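Local coordinates for protein histidine acid phosphatase (Bifidobacterium longum subsp. infantis, PDB 6RXD) that probably removes phosphate groups from inositol polyphosphates such as phytate, and possibly from 2,3-bisphosphoglycerate, as a MINPP-type histidine acid phosphatase, at residues Ala63-Ala66 with Ala67-Gly70; Ser300-Asp303 with Ala304-Leu308. One frame throughout, in Å; residues are numbered along the deposited sequence.

Interaction 1. Residues Ala63-Ala66 with Ala67-Gly70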
ATOM      1  N   ALA A  63      -5.203  13.057 -27.340  1.00 14.51           N
ATOM      2  CA  ALA A  63      -4.083  13.635 -28.066  1.00 13.68           C
ATOM      3  C   ALA A  63      -4.316  13.561 -29.562  1.00 13.58           C
ATOM      4  O   ALA A  63      -3.984  14.501 -30.295  1.00 16.05           O
ATOM      5  CB  ALA A  63      -2.782  12.917 -27.692  1.00 14.29           C
ATOM      6  N   GLU A  64      -4.893  12.450 -30.022  1.00 12.67           N
ATOM      7  CA  GLU A  64      -5.140  12.288 -31.450  1.00 14.88           C
ATOM      8  C   GLU A  64      -6.155  13.325 -31.943  1.00 16.43           C
ATOM      9  O   GLU A  64      -6.010  13.891 -33.035  1.00 14.91           O
ATOM     10  CB  GLU A  64      -5.589  10.849 -31.750  1.00 14.20           C
ATOM     11  CG  GLU A  64      -4.479   9.827 -31.556  1.00 18.06           C
ATOM     12  CD  GLU A  64      -4.979   8.411 -31.351  1.00 22.95           C
ATOM     13  OE1 GLU A  64      -6.203   8.210 -31.195  1.00 24.98           O
ATOM     14  OE2 GLU A  64      -4.142   7.484 -31.338  1.00 19.95           O
ATOM     15  N   THR A  65      -7.173  13.591 -31.131  1.00 14.41           N
ATOM     16  CA  THR A  65      -8.162  14.609 -31.474  1.00 14.18           C
ATOM     17  C   THR A  65      -7.545  16.013 -31.459  1.00 12.82           C
ATOM     18  O   THR A  65      -7.777  16.825 -32.363  1.00 16.46           O
ATOM     19  CB  THR A  65      -9.359  14.529 -30.517  1.00 17.62           C
ATOM     20  OG1 THR A  65     -10.008  13.265 -30.694  1.00 17.31           O
ATOM     21  CG2 THR A  65     -10.359  15.647 -30.811  1.00 16.00           C
ATOM     22  N   ALA A  66      -6.743  16.300 -30.438  1.00 13.77           N
ATOM     23  CA  ALA A  66      -6.032  17.579 -30.384  1.00 16.75           C
ATOM     24  C   ALA A  66      -5.128  17.788 -31.602  1.00 16.81           C
ATOM     25  O   ALA A  66      -5.036  18.893 -32.136  1.00 17.02           O
ATOM     26  CB  ALA A  66      -5.228  17.687 -29.092  1.00 16.12           C
ATOM     27  N   ALA A  67      -4.451  16.732 -32.036  1.00 15.05           N
ATOM     28  CA  ALA A  67      -3.586  16.839 -33.210  1.00 17.54           C
ATOM     29  C   ALA A  67      -4.399  17.149 -34.460  1.00 20.66           C
ATOM     30  O   ALA A  67      -3.993  17.963 -35.294  1.00 22.66           O
ATOM     31  CB  ALA A  67      -2.766  15.550 -33.404  1.00 18.86           C
ATOM     32  N   ARG A  68      -5.541  16.486 -34.592  1.00 17.04           N
ATOM     33  CA  ARG A  68      -6.423  16.704 -35.737  1.00 17.35           C
ATOM     34  C   ARG A  68      -6.999  18.117 -35.749  1.00 19.71           C
ATOM     35  O   ARG A  68      -7.133  18.734 -36.811  1.00 23.91           O
ATOM     36  CB  ARG A  68      -7.570  15.685 -35.710  1.00 19.88           C
ATOM     37  CG  ARG A  68      -8.550  15.794 -36.881  1.00 27.39           C
ATOM     38  CD  ARG A  68      -9.885  15.106 -36.572  1.00 35.47           C
ATOM     39  NE  ARG A  68     -10.616  15.763 -35.484  1.00 38.90           N
ATOM     40  CZ  ARG A  68     -11.835  15.415 -35.075  1.00 42.70           C
ATOM     41  NH1 ARG A  68     -12.477  14.416 -35.665  1.00 48.10           N
ATOM     42  NH2 ARG A  68     -12.418  16.073 -34.080  1.00 41.21           N
ATOM     43  N   ASP A  69      -7.363  18.618 -34.573  1.00 19.11           N
ATOM     44  CA  ASP A  69      -8.095  19.879 -34.468  1.00 18.11           C
ATOM     45  C   ASP A  69      -7.240  21.095 -34.091  1.00 19.80           C
ATOM     46  O   ASP A  69      -7.773  22.173 -33.839  1.00 22.24           O
ATOM     47  CB  ASP A  69      -9.246  19.743 -33.470  1.00 20.92           C
ATOM     48  CG  ASP A  69     -10.340  18.812 -33.955  1.00 28.72           C
ATOM     49  OD1 ASP A  69     -10.308  18.417 -35.142  1.00 25.92           O
ATOM     50  OD2 ASP A  69     -11.232  18.483 -33.143  1.00 22.72           O
ATOM     51  N   GLY A  70      -5.923  20.929 -34.066  1.00 16.70           N
ATOM     52  CA  GLY A  70      -5.035  22.032 -33.726  1.00 19.99           C
ATOM     53  C   GLY A  70      -5.211  22.479 -32.285  1.00 20.95           C
ATOM     54  O   GLY A  70      -5.170  23.681 -31.977  1.00 18.89           O
TER
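Thr65 meets both Arg68 and Asp69 through its methyl, one turn on along the helix. With OG1 beside the backbone N (chi1 -64°), CG2 of Thr65 takes the anti position and lies 3.9 Å from NH2 of Arg68 and 3.8 Å from OD2 of Asp69, so the apolar branch runs alongside a charged pair. That pair is a side-on salt bridge between sequence neighbours: Arg68 NE reaches Asp69 OD1 at 2.7 Å from above the carboxylate plane, and Arg68 NH2 reaches OD2 at 2.8 Å on the syn side, almost straight at 166°. Two bonds of this kind fix how the guanidinium is turned. OD2 is also held by Tyr262 and Thr65 OG1 by Trp264, which tie this flank to the rest of the chain. The packed side is that of Ala63 and Ala66, whose small methyls let Phe72 come close, with Phe249 and Phe253 also on Ala66. On the solvent side lie Glu64, paired with Arg61, together with Ala67 and Arg68. Ala67 N still binds Ala63 O at 2.9 Å, and Asp69 N binds Thr65 O at 2.9 Å. Gly70, with positive phi, is the first residue to leave helical geometry, a common finish for an amphipathic helix.

Interaction 2. Residues Ser300-Asp303 with Ala304-Leu308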
ATOM      1  N   SER A 300     -14.567  15.552 -19.130  1.00 15.65           N
ATOM      2  CA  SER A 300     -14.379  16.860 -18.539  1.00 13.86           C
ATOM      3  C   SER A 300     -12.911  17.107 -18.321  1.00 12.35           C
ATOM      4  O   SER A 300     -12.109  16.168 -18.370  1.00 14.49           O
ATOM      5  CB  SER A 300     -15.045  16.921 -17.173  1.00 14.57           C
ATOM      6  OG  SER A 300     -14.412  16.006 -16.302  1.00 17.10           O
ATOM      7  N   GLU A 301     -12.565  18.359 -18.021  1.00 12.86           N
ATOM      8  CA  GLU A 301     -11.188  18.672 -17.634  1.00 12.06           C
ATOM      9  C   GLU A 301     -10.746  17.908 -16.391  1.00 12.48           C
ATOM     10  O   GLU A 301      -9.610  17.451 -16.324  1.00 14.45           O
ATOM     11  CB  GLU A 301     -10.987  20.173 -17.395  1.00 13.75           C
ATOM     12  CG  GLU A 301     -11.053  21.021 -18.654  1.00 13.22           C
ATOM     13  CD  GLU A 301     -10.980  22.501 -18.345  1.00 20.72           C
ATOM     14  OE1 GLU A 301     -11.397  22.903 -17.238  1.00 25.50           O
ATOM     15  OE2 GLU A 301     -10.499  23.273 -19.196  1.00 27.81           O
ATOM     16  N   TYR A 302     -11.630  17.793 -15.401  1.00 12.77           N
ATOM     17  CA  TYR A 302     -11.333  16.979 -14.233  1.00 14.69           C
ATOM     18  C   TYR A 302     -10.869  15.576 -14.625  1.00 14.25           C
ATOM     19  O   TYR A 302      -9.854  15.107 -14.127  1.00 14.51           O
ATOM     20  CB  TYR A 302     -12.532  16.902 -13.272  1.00 14.35           C
ATOM     21  CG  TYR A 302     -12.343  15.943 -12.107  1.00 16.40           C
ATOM     22  CD1 TYR A 302     -11.918  16.405 -10.870  1.00 18.03           C
ATOM     23  CD2 TYR A 302     -12.580  14.580 -12.250  1.00 18.98           C
ATOM     24  CE1 TYR A 302     -11.733  15.531  -9.804  1.00 23.47           C
ATOM     25  CE2 TYR A 302     -12.399  13.700 -11.196  1.00 24.38           C
ATOM     26  CZ  TYR A 302     -11.979  14.185  -9.975  1.00 26.29           C
ATOM     27  OH  TYR A 302     -11.799  13.313  -8.925  1.00 28.73           O
ATOM     28  N   ASP A 303     -11.612  14.906 -15.505  1.00 12.74           N
ATOM     29  CA  ASP A 303     -11.239  13.559 -15.928  1.00 11.30           C
ATOM     30  C   ASP A 303      -9.866  13.512 -16.571  1.00 11.15           C
ATOM     31  O   ASP A 303      -9.063  12.625 -16.259  1.00 12.90           O
ATOM     32  CB  ASP A 303     -12.243  13.018 -16.952  1.00 13.27           C
ATOM     33  CG  ASP A 303     -13.591  12.710 -16.350  1.00 22.06           C
ATOM     34  OD1 ASP A 303     -13.720  12.640 -15.106  1.00 18.22           O
ATOM     35  OD2 ASP A 303     -14.523  12.514 -17.151  1.00 17.06           O
ATOM     36  N   ALA A 304      -9.605  14.428 -17.497  1.00 12.56           N
ATOM     37  CA  ALA A 304      -8.322  14.424 -18.198  1.00 13.14           C
ATOM     38  C   ALA A 304      -7.164  14.726 -17.255  1.00 11.89           C
ATOM     39  O   ALA A 304      -6.123  14.063 -17.313  1.00 11.63           O
ATOM     40  CB  ALA A 304      -8.333  15.403 -19.375  1.00 12.06           C
ATOM     41  N   ALA A 305      -7.344  15.708 -16.371  1.00 11.67           N
ATOM     42  CA  ALA A 305      -6.279  16.090 -15.448  1.00 11.70           C
ATOM     43  C   ALA A 305      -5.994  14.978 -14.442  1.00 14.25           C
ATOM     44  O   ALA A 305      -4.831  14.696 -14.128  1.00 11.74           O
ATOM     45  CB  ALA A 305      -6.620  17.406 -14.725  1.00 11.80           C
ATOM     46  N   MET A 306      -7.048  14.351 -13.918  1.00 10.75           N
ATOM     47  CA  MET A 306      -6.840  13.265 -12.971  0.93 11.38           C
ATOM     48  C   MET A 306      -6.200  12.068 -13.660  1.00 12.79           C
ATOM     49  O   MET A 306      -5.404  11.364 -13.046  1.00 12.90           O
ATOM     50  CB  MET A 306      -8.151  12.868 -12.271  0.82 12.80           C
ATOM     51  CG  MET A 306      -8.662  13.897 -11.249  0.62 14.17           C
ATOM     52  SD  MET A 306      -7.530  14.224  -9.867  0.48 13.73           S
ATOM     53  CE  MET A 306      -7.137  12.547  -9.382  1.00 22.71           C
ATOM     54  N   ASP A 307      -6.519  11.840 -14.930  1.00 11.55           N
ATOM     55  CA  ASP A 307      -5.834  10.784 -15.676  1.00 14.19           C
ATOM     56  C   ASP A 307      -4.350  11.109 -15.844  1.00 12.56           C
ATOM     57  O   ASP A 307      -3.498  10.223 -15.686  1.00 11.07           O
ATOM     58  CB  ASP A 307      -6.492  10.539 -17.039  1.00 10.81           C
ATOM     59  CG  ASP A 307      -7.859   9.907 -16.915  1.00 18.63           C
ATOM     60  OD1 ASP A 307      -8.270   9.613 -15.778  1.00 17.31           O
ATOM     61  OD2 ASP A 307      -8.518   9.704 -17.954  1.00 17.96           O
ATOM     62  N   LEU A 308      -4.044  12.372 -16.126  1.00 12.26           N
ATOM     63  CA  LEU A 308      -2.654  12.802 -16.289  1.00 10.98           C
ATOM     64  C   LEU A 308      -1.915  12.685 -14.956  1.00 11.83           C
ATOM     65  O   LEU A 308      -0.763  12.243 -14.911  1.00 13.05           O
ATOM     66  CB  LEU A 308      -2.575  14.245 -16.826  1.00 10.57           C
ATOM     67  CG  LEU A 308      -1.174  14.763 -17.185  1.00 10.89           C
ATOM     68  CD1 LEU A 308      -0.541  13.813 -18.189  1.00 16.13           C
ATOM     69  CD2 LEU A 308      -1.280  16.160 -17.775  1.00 15.49           C
TER
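Tyr302 and Met306, one helical turn apart, make the main side-chain contact, and it is aromatic in character. The Met306 CG methylene sits over one face of the Tyr302 ring, 3.7 Å from the ring centroid and 16° off the normal, a CH-pi contact shifted toward the hydroxyl-bearing end, where CG is 3.6 Å from CZ. The sulfur follows more obliquely: SD is 4.8 Å from the same centroid, a Met-aromatic contact. Tyr302 turns its CG anti to the backbone N (chi1 174°), which leans the outward-pointing ring slightly toward the C terminus, while Met306, bent at chi2 and chi3, reaches back over its face.

Polar bonds define the start of the helix. Ser300 is the N-cap: its OG accepts from Asp303 N at 3.1 Å and 167°, occupying an amide that has no earlier carbonyl of the helix to bind. Asp303 OD2 accepts from the N of Lys299, the residue before the cap, a second bond at the helix start. Regular helical bonds then follow, Ala305 N to Glu301 O at 2.9 Å and Met306 N to Tyr302 O at 2.9 Å among them.

Glu301 links the turn to a metal site: it is a zinc ligand in another structure of this protein, and here its OE2 bonds His242 ND1, while its backbone N bonds Glu258.

The buried turn is wedged between helices: Ala304 and Asp307 pack on helix 55-69, Tyr302 and Ala305 on helix 235-245, and Met306 on helix 339-357, with Ile298 of strand 297-298 touching Asp303, Ala304 and Asp307.

How the interactions relate
From the N terminus, interaction 1 comes first, at the C-terminal end of helix 55-69, and interaction 2 follows more than two hundred residues later, at the N-terminal end of helix 301-317. Each lies within one unbroken segment and closes no long loop, and the two stand in series, neither nested nor crossed. The centres of interactions 1 and 2 are about 17 Å apart, and the nearest atoms of interactions 1 and 2 about 9 Å apart. One tie is helix 55-69, which ends in interaction 1 while its Tyr55, Leu58, Leu59 and Met62 meet interaction 2; helix 251-258 is another, its Phe253 packing on interaction 1 and its Glu258 bonding Glu301 N in interaction 2.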